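Local structure of DsbA family protein (Salmonella typhimurium, 7JVE) at residues E68-S73 and R115-E120; K83-M88 and M222-D227; F89-C94 and F121-S126. The protein acts as a trimeric thioredoxin-like enzyme of the DsbA family with both thiol oxidase and disulfide isomerase activities. One frame throughout, in Å; residues are numbered along the deposited sequence.

All three contacts belong to the thioredoxin fold and draw on its mixed sheet, in which strand 84-90 lies between the parallel strand 115-120 and the antiparallel strand 218-223. Contact 1 sets the end of helix 66-69 against a face of strand 115-120, contact 2 pairs the start of strand 84-90 with the end of strand 218-223, and contact 3 joins the end of strand 84-90 and the turn after it to the loop after strand 115-120. Centres lie about 10 Å (1 and 2), 16 Å (1 and 3) and 23 Å (2 and 3) apart. Along the chain contact 1 alternates with both others, while contact 3 is nested inside contact 2. The shared strand thus runs from contact 2 to contact 3, where it leads to the C94-C97 disulfide.

Contact 1 of 3, residues E68-S73 and R115-E120; sequences ELLSSS and RFIFKE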
ATOM      1  N   GLU A  68      -1.981 -35.139   6.379  1.00 29.51           N
ATOM      2  CA  GLU A  68      -0.713 -34.435   6.456  1.00 25.48           C
ATOM      3  C   GLU A  68      -0.796 -33.284   7.451  1.00 28.61           C
ATOM      4  O   GLU A  68       0.127 -33.077   8.247  1.00 30.75           O
ATOM      5  CB  GLU A  68      -0.325 -33.928   5.063  1.00 28.72           C
ATOM      6  CG  GLU A  68      -0.045 -35.062   4.086  1.00 35.08           C
ATOM      7  CD  GLU A  68      -1.278 -35.475   3.254  1.00 39.87           C
ATOM      8  OE1 GLU A  68      -1.136 -35.626   2.019  1.00 49.54           O
ATOM      9  OE2 GLU A  68      -2.398 -35.603   3.802  1.00 34.66           O
ATOM     10  N   LEU A  69      -1.892 -32.518   7.413  1.00 23.39           N
ATOM     11  CA  LEU A  69      -2.052 -31.394   8.331  1.00 23.33           C
ATOM     12  C   LEU A  69      -1.985 -31.847   9.785  1.00 25.27           C
ATOM     13  O   LEU A  69      -1.447 -31.136  10.640  1.00 24.46           O
ATOM     14  CB  LEU A  69      -3.378 -30.684   8.061  1.00 23.31           C
ATOM     15  CG  LEU A  69      -3.468 -29.827   6.794  1.00 27.69           C
ATOM     16  CD1 LEU A  69      -4.915 -29.472   6.499  1.00 24.97           C
ATOM     17  CD2 LEU A  69      -2.627 -28.572   6.916  1.00 20.42           C
ATOM     18  N   LEU A  70      -2.540 -33.021  10.090  1.00 24.92           N
ATOM     19  CA  LEU A  70      -2.656 -33.497  11.460  1.00 27.02           C
ATOM     20  C   LEU A  70      -1.610 -34.545  11.808  1.00 28.47           C
ATOM     21  O   LEU A  70      -1.703 -35.164  12.873  1.00 25.80           O
ATOM     22  CB  LEU A  70      -4.055 -34.052  11.716  1.00 27.57           C
ATOM     23  CG  LEU A  70      -5.196 -33.161  11.246  1.00 30.29           C
ATOM     24  CD1 LEU A  70      -6.521 -33.804  11.569  1.00 32.57           C
ATOM     25  CD2 LEU A  70      -5.077 -31.799  11.862  1.00 25.83           C
ATOM     26  N   SER A  71      -0.620 -34.740  10.935  1.00 28.80           N
ATOM     27  CA  SER A  71       0.462 -35.696  11.149  1.00 30.63           C
ATOM     28  C   SER A  71       0.976 -35.648  12.584  1.00 28.07           C
ATOM     29  O   SER A  71       1.229 -34.573  13.130  1.00 26.29           O
ATOM     30  CB  SER A  71       1.609 -35.391  10.178  1.00 28.18           C
ATOM     31  OG  SER A  71       2.740 -36.183  10.494  1.00 34.10           O
ATOM     32  N   SER A  72       1.106 -36.821  13.199  1.00 29.68           N
ATOM     33  CA  SER A  72       1.748 -36.868  14.505  1.00 32.88           C
ATOM     34  C   SER A  72       3.264 -36.697  14.416  1.00 30.88           C
ATOM     35  O   SER A  72       3.929 -36.766  15.453  1.00 30.33           O
ATOM     36  CB  SER A  72       1.432 -38.189  15.207  1.00 35.92           C
ATOM     37  OG  SER A  72       1.776 -39.264  14.358  1.00 37.59           O
ATOM     38  N   SER A  73       3.823 -36.509  13.217  1.00 28.92           N
ATOM     39  CA  SER A  73       5.241 -36.223  13.075  1.00 28.78           C
ATOM     40  C   SER A  73       5.578 -34.759  13.351  1.00 27.73           C
ATOM     41  O   SER A  73       6.754 -34.439  13.555  1.00 26.40           O
ATOM     42  CB  SER A  73       5.716 -36.615  11.676  1.00 27.95           C
ATOM     43  OG  SER A  73       5.802 -38.025  11.543  1.00 38.08           O
ATOM     44  N   ARG A 115      -5.643 -29.165  20.156  1.00 26.14           N
ATOM     45  CA  ARG A 115      -4.318 -29.529  19.685  1.00 28.32           C
ATOM     46  C   ARG A 115      -3.756 -28.427  18.787  1.00 28.49           C
ATOM     47  O   ARG A 115      -4.412 -28.010  17.824  1.00 26.22           O
ATOM     48  CB  ARG A 115      -4.370 -30.864  18.932  1.00 28.00           C
ATOM     49  CG  ARG A 115      -3.017 -31.437  18.570  1.00 24.79           C
ATOM     50  CD  ARG A 115      -3.138 -32.730  17.781  1.00 25.11           C
ATOM     51  NE  ARG A 115      -1.835 -33.171  17.301  1.00 25.50           N
ATOM     52  CZ  ARG A 115      -1.631 -33.753  16.124  1.00 28.05           C
ATOM     53  NH1 ARG A 115      -2.655 -33.961  15.304  1.00 25.47           N
ATOM     54  NH2 ARG A 115      -0.401 -34.100  15.752  1.00 24.27           N
ATOM     55  N   PHE A 116      -2.547 -27.962  19.102  1.00 23.65           N
ATOM     56  CA  PHE A 116      -1.870 -26.946  18.303  1.00 24.40           C
ATOM     57  C   PHE A 116      -0.654 -27.582  17.636  1.00 26.15           C
ATOM     58  O   PHE A 116       0.236 -28.105  18.318  1.00 23.52           O
ATOM     59  CB  PHE A 116      -1.479 -25.740  19.155  1.00 22.27           C
ATOM     60  CG  PHE A 116      -2.657 -24.938  19.654  1.00 26.56           C
ATOM     61  CD1 PHE A 116      -3.407 -25.382  20.743  1.00 26.72           C
ATOM     62  CD2 PHE A 116      -3.023 -23.738  19.033  1.00 22.48           C
ATOM     63  CE1 PHE A 116      -4.498 -24.642  21.217  1.00 27.92           C
ATOM     64  CE2 PHE A 116      -4.099 -22.992  19.501  1.00 22.04           C
ATOM     65  CZ  PHE A 116      -4.847 -23.443  20.591  1.00 24.68           C
ATOM     66  N   ILE A 117      -0.651 -27.572  16.305  1.00 24.36           N
ATOM     67  CA  ILE A 117       0.345 -28.247  15.492  1.00 23.83           C
ATOM     68  C   ILE A 117       1.206 -27.188  14.822  1.00 22.31           C
ATOM     69  O   ILE A 117       0.690 -26.199  14.294  1.00 23.49           O
ATOM     70  CB  ILE A 117      -0.337 -29.163  14.454  1.00 22.22           C
ATOM     71  CG1 ILE A 117      -1.323 -30.109  15.162  1.00 24.73           C
ATOM     72  CG2 ILE A 117       0.698 -29.921  13.650  1.00 20.32           C
ATOM     73  CD1 ILE A 117      -1.988 -31.137  14.249  1.00 25.36           C
ATOM     74  N   PHE A 118       2.516 -27.397  14.837  1.00 21.63           N
ATOM     75  CA  PHE A 118       3.491 -26.411  14.379  1.00 22.05           C
ATOM     76  C   PHE A 118       4.109 -26.860  13.058  1.00 23.00           C
ATOM     77  O   PHE A 118       4.783 -27.896  12.999  1.00 21.75           O
ATOM     78  CB  PHE A 118       4.574 -26.214  15.444  1.00 19.97           C
ATOM     79  CG  PHE A 118       4.061 -25.557  16.714  1.00 21.97           C
ATOM     80  CD1 PHE A 118       3.400 -26.302  17.677  1.00 23.39           C
ATOM     81  CD2 PHE A 118       4.228 -24.185  16.926  1.00 22.22           C
ATOM     82  CE1 PHE A 118       2.915 -25.698  18.851  1.00 26.32           C
ATOM     83  CE2 PHE A 118       3.754 -23.569  18.089  1.00 21.45           C
ATOM     84  CZ  PHE A 118       3.088 -24.327  19.051  1.00 27.04           C
ATOM     85  N   LYS A 119       3.891 -26.089  12.005  1.00 18.76           N
ATOM     86  CA  LYS A 119       4.451 -26.409  10.686  1.00 20.93           C
ATOM     87  C   LYS A 119       5.488 -25.345  10.319  1.00 20.21           C
ATOM     88  O   LYS A 119       5.155 -24.322   9.727  1.00 19.97           O
ATOM     89  CB  LYS A 119       3.344 -26.481   9.614  1.00 20.01           C
ATOM     90  CG  LYS A 119       2.237 -27.440   9.942  1.00 18.69           C
ATOM     91  CD  LYS A 119       2.736 -28.881   9.841  1.00 18.90           C
ATOM     92  CE  LYS A 119       1.592 -29.842   9.617  1.00 19.88           C
ATOM     93  NZ  LYS A 119       2.064 -31.237   9.425  1.00 20.10           N
ATOM     94  N   GLU A 120       6.749 -25.606  10.660  1.00 24.10           N
ATOM     95  CA  GLU A 120       7.839 -24.701  10.313  1.00 20.19           C
ATOM     96  C   GLU A 120       8.155 -24.807   8.826  1.00 21.51           C
ATOM     97  O   GLU A 120       8.296 -25.919   8.303  1.00 21.22           O
ATOM     98  CB  GLU A 120       9.082 -25.049  11.128  1.00 20.42           C
ATOM     99  CG  GLU A 120       8.942 -24.781  12.600  1.00 22.01           C
ATOM    100  CD  GLU A 120      10.068 -25.377  13.424  1.00 24.52           C
ATOM    101  OE1 GLU A 120      11.234 -25.178  13.056  1.00 22.83           O
ATOM    102  OE2 GLU A 120       9.788 -26.016  14.463  1.00 29.65           O
TER
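R115 leaves strand 115-120 with CG anti to its backbone N (chi1 -172°) and runs extended through NE, whereas K119 bends at chi2 (-71°); the two cationic ends thereby reach the carbonyls of E68 (K119) and of L70 and S71 (R115). At the guanidinium edge, R115 NH1 donates to L70 O at 2.9 Å, with the acceptor essentially in the guanidinium plane and an N-H...O angle of 164°. R115 NH2 reaches S71 O at 3.1 Å, approaching from above that carbonyl's plane, and adds a weak bond to L70 O. K119 NZ donates to E68 O at 2.9 Å; S71 N meets this oxygen from the opposite face of its plane. S74 OG also bonds K119 NZ. Two strand side chains thus hold the place where helix 66-69 ends, L70 being the first residue to leave helical geometry, and so join that helix to the sheet of the thioredoxin fold. Between the two cations lies I117: its CD1 sits over one guanidinium face, offset toward the rim, and approaches L70 CA at 3.7 Å. L70 and I117 cross at about a right angle, L70 CD2 lying 4.0 Å from I117 CD1.

Contact 2 of 3, residues K83-M88 and M222-D227; sequences KAAVVM and MPQTQD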
ATOM      1  N   LYS A  83     -10.514 -32.753  19.984  1.00 36.07           N
ATOM      2  CA  LYS A  83     -11.568 -32.729  18.983  1.00 36.57           C
ATOM      3  C   LYS A  83     -11.270 -31.686  17.918  1.00 37.53           C
ATOM      4  O   LYS A  83     -11.643 -31.876  16.755  1.00 37.93           O
ATOM      5  CB  LYS A  83     -12.931 -32.448  19.602  1.00 39.88           C
ATOM      6  CG  LYS A  83     -14.039 -32.695  18.583  1.00 50.81           C
ATOM      7  CD  LYS A  83     -15.444 -32.526  19.094  1.00 62.30           C
ATOM      8  CE  LYS A  83     -16.474 -33.002  18.034  1.00 65.95           C
ATOM      9  NZ  LYS A  83     -17.872 -32.739  18.511  1.00 70.27           N
ATOM     10  N   ALA A  84     -10.557 -30.610  18.274  1.00 33.69           N
ATOM     11  CA  ALA A  84     -10.176 -29.581  17.313  1.00 31.64           C
ATOM     12  C   ALA A  84      -8.664 -29.388  17.271  1.00 30.86           C
ATOM     13  O   ALA A  84      -7.965 -29.500  18.289  1.00 29.72           O
ATOM     14  CB  ALA A  84     -10.842 -28.239  17.623  1.00 31.02           C
ATOM     15  N   ALA A  85      -8.176 -29.065  16.077  1.00 28.59           N
ATOM     16  CA  ALA A  85      -6.774 -28.752  15.864  1.00 27.18           C
ATOM     17  C   ALA A  85      -6.621 -27.389  15.197  1.00 26.67           C
ATOM     18  O   ALA A  85      -7.457 -26.950  14.398  1.00 24.57           O
ATOM     19  CB  ALA A  85      -6.083 -29.824  15.016  1.00 26.11           C
ATOM     20  N   VAL A  86      -5.524 -26.727  15.546  1.00 29.26           N
ATOM     21  CA  VAL A  86      -5.098 -25.473  14.945  1.00 24.91           C
ATOM     22  C   VAL A  86      -3.718 -25.747  14.387  1.00 22.44           C
ATOM     23  O   VAL A  86      -2.784 -26.010  15.150  1.00 25.47           O
ATOM     24  CB  VAL A  86      -5.068 -24.326  15.966  1.00 25.94           C
ATOM     25  CG1 VAL A  86      -4.511 -23.045  15.329  1.00 20.16           C
ATOM     26  CG2 VAL A  86      -6.444 -24.113  16.549  1.00 22.27           C
ATOM     27  N   VAL A  87      -3.590 -25.725  13.065  1.00 23.02           N
ATOM     28  CA  VAL A  87      -2.340 -26.023  12.380  1.00 22.60           C
ATOM     29  C   VAL A  87      -1.723 -24.700  11.957  1.00 23.49           C
ATOM     30  O   VAL A  87      -2.381 -23.892  11.292  1.00 21.80           O
ATOM     31  CB  VAL A  87      -2.584 -26.941  11.167  1.00 23.47           C
ATOM     32  CG1 VAL A  87      -1.267 -27.348  10.522  1.00 21.40           C
ATOM     33  CG2 VAL A  87      -3.373 -28.160  11.576  1.00 21.56           C
ATOM     34  N   MET A  88      -0.472 -24.452  12.350  1.00 24.75           N
ATOM     35  CA  MET A  88       0.133 -23.141  12.136  1.00 21.33           C
ATOM     36  C   MET A  88       1.359 -23.251  11.240  1.00 22.47           C
ATOM     37  O   MET A  88       2.359 -23.881  11.613  1.00 22.53           O
ATOM     38  CB  MET A  88       0.485 -22.457  13.461  1.00 22.60           C
ATOM     39  CG  MET A  88      -0.684 -22.340  14.439  1.00 23.61           C
ATOM     40  SD  MET A  88      -0.256 -22.101  16.187  1.00 33.70           S
ATOM     41  CE  MET A  88       0.664 -23.596  16.580  1.00 28.28           C
ATOM     42  N   MET A 222      -9.697 -26.976  12.275  1.00 27.12           N
ATOM     43  CA  MET A 222     -10.531 -28.042  11.747  1.00 28.95           C
ATOM     44  C   MET A 222     -10.725 -29.113  12.807  1.00 32.17           C
ATOM     45  O   MET A 222      -9.858 -29.292  13.675  1.00 29.45           O
ATOM     46  CB  MET A 222      -9.901 -28.639  10.487  1.00 29.05           C
ATOM     47  CG  MET A 222      -8.601 -29.352  10.763  1.00 30.09           C
ATOM     48  SD  MET A 222      -7.691 -29.823   9.282  1.00 33.31           S
ATOM     49  CE  MET A 222      -8.985 -30.493   8.228  1.00 32.24           C
ATOM     50  N   PRO A 223     -11.849 -29.830  12.775  1.00 34.80           N
ATOM     51  CA  PRO A 223     -11.983 -31.028  13.609  1.00 39.46           C
ATOM     52  C   PRO A 223     -10.982 -32.079  13.167  1.00 36.26           C
ATOM     53  O   PRO A 223     -10.619 -32.171  11.994  1.00 34.33           O
ATOM     54  CB  PRO A 223     -13.427 -31.498  13.356  1.00 39.08           C
ATOM     55  CG  PRO A 223     -14.096 -30.351  12.646  1.00 38.79           C
ATOM     56  CD  PRO A 223     -13.010 -29.653  11.887  1.00 35.52           C
ATOM     57  N   GLN A 224     -10.540 -32.890  14.124  1.00 40.31           N
ATOM     58  CA  GLN A 224      -9.557 -33.907  13.793  1.00 40.31           C
ATOM     59  C   GLN A 224     -10.205 -35.149  13.199  1.00 45.28           C
ATOM     60  O   GLN A 224      -9.596 -35.801  12.345  1.00 47.45           O
ATOM     61  CB  GLN A 224      -8.746 -34.264  15.035  1.00 42.18           C
ATOM     62  CG  GLN A 224      -7.835 -33.147  15.553  1.00 34.86           C
ATOM     63  CD  GLN A 224      -6.567 -33.703  16.162  1.00 35.90           C
ATOM     64  OE1 GLN A 224      -5.527 -33.726  15.519  1.00 36.45           O
ATOM     65  NE2 GLN A 224      -6.659 -34.192  17.397  1.00 33.41           N
ATOM     66  N   THR A 225     -11.425 -35.490  13.624  1.00 46.10           N
ATOM     67  CA  THR A 225     -12.096 -36.683  13.123  1.00 57.16           C
ATOM     68  C   THR A 225     -12.585 -36.408  11.716  1.00 60.76           C
ATOM     69  O   THR A 225     -13.195 -35.367  11.455  1.00 57.72           O
ATOM     70  CB  THR A 225     -13.317 -37.049  13.963  1.00 61.38           C
ATOM     71  OG1 THR A 225     -14.284 -36.000  13.830  1.00 70.77           O
ATOM     72  CG2 THR A 225     -12.919 -37.220  15.430  1.00 59.26           C
ATOM     73  N   GLN A 226     -12.358 -37.358  10.816  1.00 78.16           N
ATOM     74  CA  GLN A 226     -12.509 -37.054   9.408  1.00 77.92           C
ATOM     75  C   GLN A 226     -14.005 -36.928   9.121  1.00 80.98           C
ATOM     76  O   GLN A 226     -14.745 -37.921   9.058  1.00 84.63           O
ATOM     77  CB  GLN A 226     -11.812 -38.069   8.518  1.00 80.12           C
ATOM     78  CG  GLN A 226     -11.443 -37.329   7.235  1.00 85.76           C
ATOM     79  CD  GLN A 226     -10.703 -38.134   6.193  1.00 92.44           C
ATOM     80  OE1 GLN A 226     -10.619 -39.356   6.275  1.00 99.43           O
ATOM     81  NE2 GLN A 226     -10.039 -37.418   5.287  1.00102.66           N
ATOM     82  N   ASP A 227     -14.439 -35.679   8.989  1.00 85.87           N
ATOM     83  CA  ASP A 227     -15.808 -35.252   8.752  1.00 86.80           C
ATOM     84  C   ASP A 227     -15.725 -34.265   7.598  1.00 86.64           C
ATOM     85  O   ASP A 227     -14.854 -33.388   7.599  1.00 83.39           O
ATOM     86  CB  ASP A 227     -16.382 -34.590  10.012  1.00 90.84           C
ATOM     87  CG  ASP A 227     -17.881 -34.384   9.945  1.00 97.65           C
ATOM     88  OD1 ASP A 227     -18.587 -35.259   9.398  1.00 98.35           O
ATOM     89  OD2 ASP A 227     -18.351 -33.341  10.455  1.00 99.01           O
TER
HETATM   90  O   HOH W   1     -12.823 -34.138  15.902  1.00 40.74           O
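A85 and M222 form an antiparallel hydrogen-bonded pair whose two backbone bonds satisfy both residues' facing N-H and C=O groups. A85 N donates to M222 O at 2.9 Å, and M222 N returns a bond to A85 O at 3.1 Å. One step outward, A84 faces P223 as a non-hydrogen-bonded pair with diverging side chains. This is the start of strand 84-90 meeting the end of strand 218-223 in the thioredoxin sheet. Beyond the pair, K83 O has two donors: Q224 N at 3.0 Å, and a water at 2.7 Å. P223 CA adds a CA-H...O contact to K83 O. With CG beside the backbone N (chi1 -67°), Q224 sets CG 3.8 Å from A85 CB; the bend at chi2 then turns the amide away to other partners, NE2 donating to A82 O and N80 O, and OE1 accepting from R115 NH1. P223 O is bonded by R66 NH2, and K83 NZ by K253 O. The water held by K83 O also accepts from T225 N, so K83 O is gripped twice and the solvent bridge carries the link between the two segments past the last strand pair.

Contact 3 of 3, residues F89-C94 and F121-S126; sequences FFDYQC and FPIFSS. With EDO (1,2-ethanediol), chain H.
The D91 carboxylate is gripped through both oxygens. Its OD2 accepts from I123 N at 2.9 Å in an almost straight bond (175°), on the anti side and somewhat out of the carboxylate plane, and also forms a salt bridge with R127 NH1. Its OD1 takes Q93 N at 2.8 Å from above that plane, an Asx turn superposed on the type I turn D91-C94. CG stands anti to the backbone N (chi1 -179°), which carries the carboxylate across to I123 N; D91 CB lies 3.3 Å from F121 O. This turn leads into the helix carrying the thioredoxin-type CxxC: C94 occupies the N-cap position and is disulfide-bonded to C97, so the D91-I123 bond ties the redox-site turn to the loop after strand 115-120. I123 continues the link apolarly, CD1 lying 3.9 Å from C94 CB. At the end of the strand, F121 N donates to F90 O at 3.1 Å. The F121 ring, turned by chi1 81° to a position between its own N and carbonyl carbon, brings its edge to F90 N in plane and places CE1 3.8 Å from F89 CB. A water accepts from Y92 N and lies 3.1 Å from F121 O, to which it may donate.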
ATOM      1  N   PHE A  89       1.263 -22.639  10.058  1.00 21.42           N
ATOM      2  CA  PHE A  89       2.379 -22.456   9.141  1.00 20.61           C
ATOM      3  C   PHE A  89       3.061 -21.124   9.449  1.00 22.99           C
ATOM      4  O   PHE A  89       2.434 -20.060   9.379  1.00 20.53           O
ATOM      5  CB  PHE A  89       1.883 -22.498   7.699  1.00 21.36           C
ATOM      6  CG  PHE A  89       1.358 -23.844   7.288  1.00 20.93           C
ATOM      7  CD1 PHE A  89       0.109 -24.275   7.719  1.00 17.37           C
ATOM      8  CD2 PHE A  89       2.146 -24.704   6.508  1.00 19.20           C
ATOM      9  CE1 PHE A  89      -0.383 -25.522   7.332  1.00 21.31           C
ATOM     10  CE2 PHE A  89       1.677 -25.949   6.121  1.00 19.12           C
ATOM     11  CZ  PHE A  89       0.400 -26.372   6.529  1.00 18.62           C
ATOM     12  N   PHE A  90       4.342 -21.185   9.795  1.00 19.60           N
ATOM     13  CA  PHE A  90       5.067 -20.006  10.218  1.00 22.25           C
ATOM     14  C   PHE A  90       6.538 -20.184   9.868  1.00 21.04           C
ATOM     15  O   PHE A  90       7.040 -21.308   9.731  1.00 20.63           O
ATOM     16  CB  PHE A  90       4.917 -19.758  11.724  1.00 20.54           C
ATOM     17  CG  PHE A  90       5.557 -20.825  12.549  1.00 25.54           C
ATOM     18  CD1 PHE A  90       4.887 -22.008  12.813  1.00 22.43           C
ATOM     19  CD2 PHE A  90       6.867 -20.685  12.990  1.00 23.94           C
ATOM     20  CE1 PHE A  90       5.502 -23.008  13.538  1.00 25.48           C
ATOM     21  CE2 PHE A  90       7.472 -21.674  13.723  1.00 21.88           C
ATOM     22  CZ  PHE A  90       6.794 -22.834  13.998  1.00 23.80           C
ATOM     23  N   ASP A  91       7.205 -19.045   9.704  1.00 20.18           N
ATOM     24  CA  ASP A  91       8.645 -18.932   9.518  1.00 21.72           C
ATOM     25  C   ASP A  91       9.170 -18.125  10.704  1.00 22.97           C
ATOM     26  O   ASP A  91       8.579 -17.098  11.061  1.00 23.43           O
ATOM     27  CB  ASP A  91       8.930 -18.246   8.167  1.00 21.21           C
ATOM     28  CG  ASP A  91      10.417 -18.080   7.846  1.00 24.69           C
ATOM     29  OD1 ASP A  91      11.283 -18.073   8.759  1.00 23.75           O
ATOM     30  OD2 ASP A  91      10.706 -17.919   6.629  1.00 24.62           O
ATOM     31  N   TYR A  92      10.244 -18.598  11.344  1.00 19.42           N
ATOM     32  CA  TYR A  92      10.760 -17.840  12.476  1.00 21.76           C
ATOM     33  C   TYR A  92      11.206 -16.429  12.084  1.00 26.08           C
ATOM     34  O   TYR A  92      11.229 -15.540  12.942  1.00 24.36           O
ATOM     35  CB  TYR A  92      11.913 -18.575  13.156  1.00 19.87           C
ATOM     36  CG  TYR A  92      11.465 -19.727  14.026  1.00 24.18           C
ATOM     37  CD1 TYR A  92      10.775 -19.499  15.225  1.00 24.93           C
ATOM     38  CD2 TYR A  92      11.718 -21.039  13.656  1.00 20.29           C
ATOM     39  CE1 TYR A  92      10.361 -20.545  16.025  1.00 22.70           C
ATOM     40  CE2 TYR A  92      11.304 -22.108  14.454  1.00 23.30           C
ATOM     41  CZ  TYR A  92      10.625 -21.855  15.634  1.00 27.04           C
ATOM     42  OH  TYR A  92      10.224 -22.909  16.433  1.00 27.69           O
ATOM     43  N   GLN A  93      11.550 -16.189  10.819  1.00 24.22           N
ATOM     44  CA  GLN A  93      11.970 -14.859  10.396  1.00 24.09           C
ATOM     45  C   GLN A  93      10.836 -14.032   9.808  1.00 23.09           C
ATOM     46  O   GLN A  93      11.063 -12.909   9.359  1.00 27.62           O
ATOM     47  CB  GLN A  93      13.118 -14.968   9.401  1.00 26.31           C
ATOM     48  CG  GLN A  93      14.363 -15.462  10.067  1.00 25.52           C
ATOM     49  CD  GLN A  93      15.579 -15.237   9.228  1.00 31.13           C
ATOM     50  OE1 GLN A  93      16.190 -14.160   9.286  1.00 33.02           O
ATOM     51  NE2 GLN A  93      15.956 -16.249   8.436  1.00 24.77           N
ATOM     52  N   CYS A  94       9.624 -14.549   9.818  1.00 23.11           N
ATOM     53  CA  CYS A  94       8.455 -13.739   9.502  1.00 25.88           C
ATOM     54  C   CYS A  94       8.198 -12.743  10.630  1.00 24.82           C
ATOM     55  O   CYS A  94       7.866 -13.144  11.753  1.00 25.09           O
ATOM     56  CB  CYS A  94       7.256 -14.652   9.294  1.00 21.55           C
ATOM     57  SG  CYS A  94       5.790 -13.757   8.991  1.00 28.10           S
ATOM     58  N   PHE A 121       8.279 -23.659   8.151  1.00 20.91           N
ATOM     59  CA  PHE A 121       8.610 -23.629   6.734  1.00 23.12           C
ATOM     60  C   PHE A 121       9.307 -22.314   6.401  1.00 23.46           C
ATOM     61  O   PHE A 121       9.241 -21.353   7.179  1.00 22.22           O
ATOM     62  CB  PHE A 121       7.353 -23.838   5.859  1.00 20.02           C
ATOM     63  CG  PHE A 121       6.501 -22.584   5.660  1.00 21.62           C
ATOM     64  CD1 PHE A 121       5.901 -21.954   6.736  1.00 22.33           C
ATOM     65  CD2 PHE A 121       6.265 -22.077   4.385  1.00 26.63           C
ATOM     66  CE1 PHE A 121       5.095 -20.803   6.559  1.00 22.13           C
ATOM     67  CE2 PHE A 121       5.465 -20.937   4.196  1.00 27.78           C
ATOM     68  CZ  PHE A 121       4.883 -20.293   5.294  1.00 23.29           C
ATOM     69  N   PRO A 122       9.997 -22.236   5.245  1.00 23.16           N
ATOM     70  CA  PRO A 122      10.727 -21.014   4.878  1.00 22.04           C
ATOM     71  C   PRO A 122      10.004 -20.185   3.827  1.00 22.04           C
ATOM     72  O   PRO A 122       9.702 -20.706   2.748  1.00 23.71           O
ATOM     73  CB  PRO A 122      12.033 -21.566   4.304  1.00 23.31           C
ATOM     74  CG  PRO A 122      11.654 -22.966   3.798  1.00 23.67           C
ATOM     75  CD  PRO A 122      10.273 -23.318   4.292  1.00 20.22           C
ATOM     76  N   ILE A 123       9.760 -18.899   4.104  1.00 22.98           N
ATOM     77  CA  ILE A 123       9.036 -18.059   3.150  1.00 25.51           C
ATOM     78  C   ILE A 123       9.854 -17.856   1.881  1.00 26.79           C
ATOM     79  O   ILE A 123       9.310 -17.852   0.774  1.00 29.07           O
ATOM     80  CB  ILE A 123       8.663 -16.714   3.796  1.00 27.44           C
ATOM     81  CG1 ILE A 123       7.617 -16.921   4.879  1.00 21.78           C
ATOM     82  CG2 ILE A 123       8.175 -15.709   2.740  1.00 25.78           C
ATOM     83  CD1 ILE A 123       7.247 -15.638   5.568  1.00 27.45           C
ATOM     84  N   PHE A 124      11.164 -17.693   2.012  1.00 22.19           N
ATOM     85  CA  PHE A 124      12.028 -17.471   0.862  1.00 28.39           C
ATOM     86  C   PHE A 124      13.128 -18.530   0.798  1.00 29.93           C
ATOM     87  O   PHE A 124      13.520 -19.138   1.804  1.00 25.12           O
ATOM     88  CB  PHE A 124      12.680 -16.076   0.884  1.00 24.55           C
ATOM     89  CG  PHE A 124      11.703 -14.936   0.789  1.00 30.97           C
ATOM     90  CD1 PHE A 124      11.012 -14.681  -0.397  1.00 28.53           C
ATOM     91  CD2 PHE A 124      11.493 -14.101   1.877  1.00 30.54           C
ATOM     92  CE1 PHE A 124      10.128 -13.625  -0.488  1.00 29.90           C
ATOM     93  CE2 PHE A 124      10.612 -13.042   1.792  1.00 31.09           C
ATOM     94  CZ  PHE A 124       9.928 -12.803   0.608  1.00 33.92           C
ATOM     95  N   SER A 125      13.631 -18.716  -0.421  1.00 29.78           N
ATOM     96  CA  SER A 125      14.708 -19.667  -0.674  1.00 29.81           C
ATOM     97  C   SER A 125      15.921 -19.422   0.230  1.00 29.53           C
ATOM     98  O   SER A 125      16.498 -20.370   0.778  1.00 28.58           O
ATOM     99  CB  SER A 125      15.098 -19.579  -2.152  1.00 32.41           C
ATOM    100  OG  SER A 125      16.391 -20.112  -2.346  1.00 41.20           O
ATOM    101  N   SER A 126      16.321 -18.155   0.407  1.00 29.36           N
ATOM    102  CA  SER A 126      17.491 -17.859   1.233  1.00 27.93           C
ATOM    103  C   SER A 126      17.273 -18.213   2.700  1.00 26.67           C
ATOM    104  O   SER A 126      18.245 -18.256   3.470  1.00 25.04           O
ATOM    105  CB  SER A 126      17.876 -16.375   1.126  1.00 27.99           C
ATOM    106  OG  SER A 126      16.805 -15.559   1.569  1.00 31.04           O
TER
HETATM  107  C1  EDO H 302      15.847 -23.729  -2.397  1.00 35.38           C
HETATM  108  O1  EDO H 302      14.812 -22.753  -2.357  1.00 43.75           O
HETATM  109  C2  EDO H 302      16.940 -23.295  -1.424  1.00 40.75           C
HETATM  110  O2  EDO H 302      17.965 -24.305  -1.373  1.00 43.12           O
HETATM  111  O   HOH W   2      11.149 -21.190   9.606  1.00 21.55           O